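Local atomic coordinates of pyridine synthase TbtD (Thermobispora bispora, PDB entry 5WA4), a protein that probably forms the pyridine core of the thiopeptide thiomuracin by an enzymatic [4+2] aza-cycloaddition, binding the leader region of its peptide substrate. Residues 212-224 / 336-349. Residues are numbered along the deposited sequence; the frame is centred on the assembly and turned at random.
Sequences WRDHYARNREAFT and FLVCHLAADAAADV
The ring of Tyr-216 lies with one face on Asp-344, whose CB stands 3.6 Å from the ring centroid and almost on its normal, a CH-pi contact; Arg-220 CA lies over the opposite face, toward its rim. At the edge, Tyr-216 OH donates to Asp-348 OD2 over 2.7 Å, meeting the anti lone pair of that oxygen, with ring and carboxylate planes moderately turned. Leu-337 CD1 covers one face of the Trp-212 indole, while the His-340 ring meets its six-membered ring obliquely. Leu-341 CD2 lies over one face of the Phe-223 ring, and Leu-341 CD1 reaches the edge of the His-215 ring. With CG anti to the backbone N (chi1 172°), Tyr-216 extends across helix 336-349 as a knob among Leu-341, Asp-344, Ala-345 and Asp-348. Leu-341 answers as a knob in the other direction: its CD2 packs 3.8 Å from Tyr-216 CB, its CD1 3.6 Å from Phe-223 CZ. Past the tyrosine, Thr-224 CG2 rests 3.8 Å from Asp-348 CB, next to Val-349.

The acids have further partners: Asp-344 OD1 forms a salt bridge with Arg-192, and Asp-348 OD1 one with Arg-220 of the second subunit, so the two oxygens of Asp-348 serve different chains. His-215, Arg-218, Asn-219 and Phe-223 touch the bound leader peptide. Helix 212-218 crosses helix 336-349 at -55°, helix 220-224 at -91°. Tyr-216 and Leu-341 thus give knobs-into-holes packing of two consecutive helices, broken at Asn-219, on the last helix of the model, within an alpha-helical region that adjoins both the subunit interface and the leader-peptide site.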
# COMPACT_ATOMS: atom_id res chain seq x y z
N TRP E 212 4.36 -24.24 -20.48
CA TRP E 212 4.37 -25.37 -19.55
C TRP E 212 3.06 -26.16 -19.63
O TRP E 212 3.11 -27.37 -19.81
CB TRP E 212 4.63 -24.87 -18.12
CG TRP E 212 6.07 -24.42 -17.90
CD1 TRP E 212 7.09 -24.54 -18.79
CD2 TRP E 212 6.62 -23.77 -16.74
NE1 TRP E 212 8.24 -24.02 -18.27
CE2 TRP E 212 7.99 -23.53 -17.02
CE3 TRP E 212 6.10 -23.38 -15.51
CZ2 TRP E 212 8.83 -22.92 -16.10
CZ3 TRP E 212 6.94 -22.76 -14.59
CH2 TRP E 212 8.30 -22.54 -14.89
N ARG E 213 1.91 -25.50 -19.52
CA ARG E 213 0.61 -26.18 -19.65
C ARG E 213 0.50 -26.91 -21.00
O ARG E 213 -0.20 -27.92 -21.09
CB ARG E 213 -0.57 -25.21 -19.48
CG ARG E 213 -0.40 -24.20 -18.34
CD ARG E 213 -1.59 -24.05 -17.40
NE ARG E 213 -2.39 -22.82 -17.54
CZ ARG E 213 -2.98 -22.20 -16.51
NH1 ARG E 213 -2.82 -22.67 -15.27
NH2 ARG E 213 -3.70 -21.10 -16.69
N ASP E 214 1.19 -26.42 -22.03
CA ASP E 214 1.24 -27.08 -23.34
C ASP E 214 2.18 -28.28 -23.32
O ASP E 214 1.81 -29.37 -23.73
CB ASP E 214 1.68 -26.11 -24.45
CG ASP E 214 0.59 -25.13 -24.86
OD1 ASP E 214 -0.43 -25.04 -24.15
OD2 ASP E 214 0.76 -24.42 -25.87
N HIS E 215 3.41 -28.07 -22.86
CA HIS E 215 4.38 -29.14 -22.73
C HIS E 215 3.84 -30.28 -21.88
O HIS E 215 4.20 -31.44 -22.07
CB HIS E 215 5.68 -28.64 -22.12
CG HIS E 215 6.63 -29.74 -21.77
ND1 HIS E 215 7.34 -30.44 -22.72
CD2 HIS E 215 6.96 -30.28 -20.57
CE1 HIS E 215 8.08 -31.35 -22.12
NE2 HIS E 215 7.87 -31.28 -20.82
N TYR E 216 2.98 -29.95 -20.93
CA TYR E 216 2.37 -31.00 -20.14
C TYR E 216 1.43 -31.84 -21.01
O TYR E 216 1.59 -33.06 -21.10
CB TYR E 216 1.61 -30.43 -18.94
CG TYR E 216 0.83 -31.50 -18.23
CD1 TYR E 216 1.47 -32.48 -17.47
CD2 TYR E 216 -0.55 -31.57 -18.37
CE1 TYR E 216 0.74 -33.48 -16.84
CE2 TYR E 216 -1.28 -32.55 -17.76
CZ TYR E 216 -0.63 -33.50 -17.00
OH TYR E 216 -1.39 -34.48 -16.40
N ALA E 217 0.46 -31.19 -21.65
CA ALA E 217 -0.60 -31.91 -22.35
C ALA E 217 -0.08 -32.76 -23.52
O ALA E 217 -0.70 -33.78 -23.85
CB ALA E 217 -1.66 -30.94 -22.83
N ARG E 218 1.04 -32.37 -24.12
CA ARG E 218 1.67 -33.19 -25.18
C ARG E 218 2.15 -34.50 -24.60
O ARG E 218 2.29 -35.50 -25.31
CB ARG E 218 2.86 -32.48 -25.84
CG ARG E 218 2.45 -31.35 -26.75
CD ARG E 218 3.61 -30.51 -27.27
NE ARG E 218 4.73 -30.40 -26.34
CZ ARG E 218 5.54 -29.35 -26.29
NH1 ARG E 218 5.30 -28.29 -27.06
NH2 ARG E 218 6.55 -29.33 -25.43
N ASN E 219 2.40 -34.49 -23.30
CA ASN E 219 2.92 -35.66 -22.63
C ASN E 219 2.04 -36.17 -21.49
O ASN E 219 2.52 -36.92 -20.64
CB ASN E 219 4.30 -35.33 -22.12
CG ASN E 219 5.21 -34.90 -23.22
OD1 ASN E 219 5.71 -35.72 -23.98
ND2 ASN E 219 5.41 -33.59 -23.35
N ARG E 220 0.76 -35.80 -21.51
CA ARG E 220 -0.13 -36.10 -20.39
C ARG E 220 0.02 -37.53 -19.87
O ARG E 220 0.27 -37.71 -18.69
CB ARG E 220 -1.59 -35.85 -20.76
CG ARG E 220 -2.55 -36.41 -19.72
CD ARG E 220 -3.77 -35.51 -19.53
NE ARG E 220 -4.50 -35.25 -20.76
CZ ARG E 220 -4.46 -34.11 -21.44
NH1 ARG E 220 -3.70 -33.10 -21.02
NH2 ARG E 220 -5.17 -33.98 -22.55
N GLU E 221 -0.06 -38.52 -20.75
CA GLU E 221 -0.06 -39.92 -20.31
C GLU E 221 1.22 -40.34 -19.58
O GLU E 221 1.16 -41.15 -18.64
CB GLU E 221 -0.29 -40.86 -21.50
CG GLU E 221 -0.51 -42.30 -21.06
CD GLU E 221 -0.66 -43.25 -22.22
OE1 GLU E 221 -1.33 -42.87 -23.21
OE2 GLU E 221 -0.13 -44.38 -22.14
N ALA E 222 2.36 -39.80 -19.98
CA ALA E 222 3.62 -40.14 -19.33
C ALA E 222 3.71 -39.56 -17.91
O ALA E 222 4.21 -40.23 -16.99
CB ALA E 222 4.79 -39.66 -20.17
N PHE E 223 3.24 -38.32 -17.73
CA PHE E 223 3.31 -37.66 -16.43
C PHE E 223 2.33 -38.24 -15.43
O PHE E 223 2.70 -38.50 -14.29
CB PHE E 223 3.07 -36.14 -16.56
CG PHE E 223 4.28 -35.37 -16.97
CD1 PHE E 223 5.23 -35.02 -16.04
CD2 PHE E 223 4.47 -34.99 -18.28
CE1 PHE E 223 6.36 -34.32 -16.41
CE2 PHE E 223 5.58 -34.29 -18.65
CZ PHE E 223 6.53 -33.96 -17.71
N THR E 224 1.08 -38.41 -15.84
CA THR E 224 0.04 -38.87 -14.94
C THR E 224 0.34 -40.25 -14.41
O THR E 224 0.09 -40.54 -13.23
CB THR E 224 -1.33 -38.92 -15.61
OG1 THR E 224 -1.21 -39.59 -16.87
CG2 THR E 224 -1.89 -37.53 -15.80
N PHE E 336 10.98 -24.93 -10.45
CA PHE E 336 9.63 -24.43 -10.68
C PHE E 336 8.91 -25.17 -11.81
O PHE E 336 7.71 -25.42 -11.71
CB PHE E 336 9.67 -22.93 -10.95
CG PHE E 336 10.17 -22.15 -9.77
CD1 PHE E 336 9.52 -22.26 -8.53
CD2 PHE E 336 11.29 -21.36 -9.86
CE1 PHE E 336 9.99 -21.56 -7.41
CE2 PHE E 336 11.77 -20.66 -8.74
CZ PHE E 336 11.12 -20.77 -7.52
N LEU E 337 9.64 -25.57 -12.84
CA LEU E 337 9.02 -26.30 -13.94
C LEU E 337 8.55 -27.67 -13.47
O LEU E 337 7.41 -28.08 -13.75
CB LEU E 337 9.99 -26.46 -15.10
CG LEU E 337 9.60 -27.44 -16.20
CD1 LEU E 337 8.39 -26.91 -16.94
CD2 LEU E 337 10.79 -27.69 -17.12
N VAL E 338 9.43 -28.38 -12.78
CA VAL E 338 9.04 -29.67 -12.17
C VAL E 338 7.81 -29.57 -11.22
O VAL E 338 6.89 -30.39 -11.33
CB VAL E 338 10.23 -30.27 -11.43
CG1 VAL E 338 9.78 -31.34 -10.47
CG2 VAL E 338 11.22 -30.84 -12.44
N CYS E 339 7.75 -28.57 -10.34
CA CYS E 339 6.57 -28.40 -9.49
C CYS E 339 5.36 -28.10 -10.35
O CYS E 339 4.26 -28.58 -10.06
CB CYS E 339 6.71 -27.26 -8.46
SG CYS E 339 8.07 -27.39 -7.28
N HIS E 340 5.54 -27.30 -11.38
CA HIS E 340 4.38 -26.95 -12.18
C HIS E 340 3.83 -28.21 -12.88
O HIS E 340 2.61 -28.42 -12.95
CB HIS E 340 4.73 -25.87 -13.19
CG HIS E 340 3.56 -25.44 -14.00
ND1 HIS E 340 2.76 -24.37 -13.64
CD2 HIS E 340 3.01 -25.96 -15.12
CE1 HIS E 340 1.79 -24.24 -14.53
NE2 HIS E 340 1.91 -25.19 -15.43
N LEU E 341 4.73 -29.07 -13.35
CA LEU E 341 4.32 -30.31 -13.99
C LEU E 341 3.71 -31.30 -12.98
O LEU E 341 2.79 -32.05 -13.32
CB LEU E 341 5.49 -30.96 -14.73
CG LEU E 341 5.96 -30.18 -15.97
CD1 LEU E 341 7.29 -30.69 -16.52
CD2 LEU E 341 4.86 -30.23 -17.03
N ALA E 342 4.20 -31.31 -11.75
CA ALA E 342 3.60 -32.19 -10.75
C ALA E 342 2.17 -31.77 -10.54
O ALA E 342 1.27 -32.62 -10.57
CB ALA E 342 4.34 -32.17 -9.46
N ALA E 343 1.94 -30.47 -10.40
CA ALA E 343 0.59 -30.01 -10.08
C ALA E 343 -0.40 -30.24 -11.24
O ALA E 343 -1.57 -30.57 -11.01
CB ALA E 343 0.60 -28.53 -9.66
N ASP E 344 0.06 -30.08 -12.47
CA ASP E 344 -0.77 -30.45 -13.63
C ASP E 344 -1.13 -31.95 -13.58
O ASP E 344 -2.29 -32.30 -13.73
CB ASP E 344 -0.05 -30.13 -14.97
CG ASP E 344 -0.28 -28.69 -15.45
OD1 ASP E 344 -1.19 -28.00 -14.93
OD2 ASP E 344 0.47 -28.25 -16.36
N ALA E 345 -0.14 -32.81 -13.36
CA ALA E 345 -0.35 -34.25 -13.26
C ALA E 345 -1.33 -34.61 -12.13
O ALA E 345 -2.28 -35.36 -12.35
CB ALA E 345 0.96 -34.95 -13.05
N ALA E 346 -1.09 -34.06 -10.94
CA ALA E 346 -1.97 -34.30 -9.80
C ALA E 346 -3.39 -33.87 -10.11
O ALA E 346 -4.33 -34.59 -9.81
CB ALA E 346 -1.47 -33.57 -8.58
N ALA E 347 -3.56 -32.71 -10.72
CA ALA E 347 -4.89 -32.20 -11.01
C ALA E 347 -5.65 -33.17 -11.91
O ALA E 347 -6.88 -33.33 -11.79
CB ALA E 347 -4.81 -30.82 -11.67
N ASP E 348 -4.93 -33.84 -12.80
CA ASP E 348 -5.58 -34.79 -13.69
C ASP E 348 -6.00 -36.02 -12.93
O ASP E 348 -7.19 -36.36 -12.89
CB ASP E 348 -4.66 -35.17 -14.85
CG ASP E 348 -4.99 -34.39 -16.10
OD1 ASP E 348 -6.20 -34.12 -16.32
OD2 ASP E 348 -4.04 -34.02 -16.85
N VAL E 349 -5.03 -36.67 -12.29
CA VAL E 349 -5.24 -37.95 -11.63
C VAL E 349 -6.31 -37.90 -10.57
O VAL E 349 -7.15 -38.79 -10.50
CB VAL E 349 -3.96 -38.48 -10.98
CG1 VAL E 349 -4.25 -39.80 -10.29
CG2 VAL E 349 -2.85 -38.62 -12.03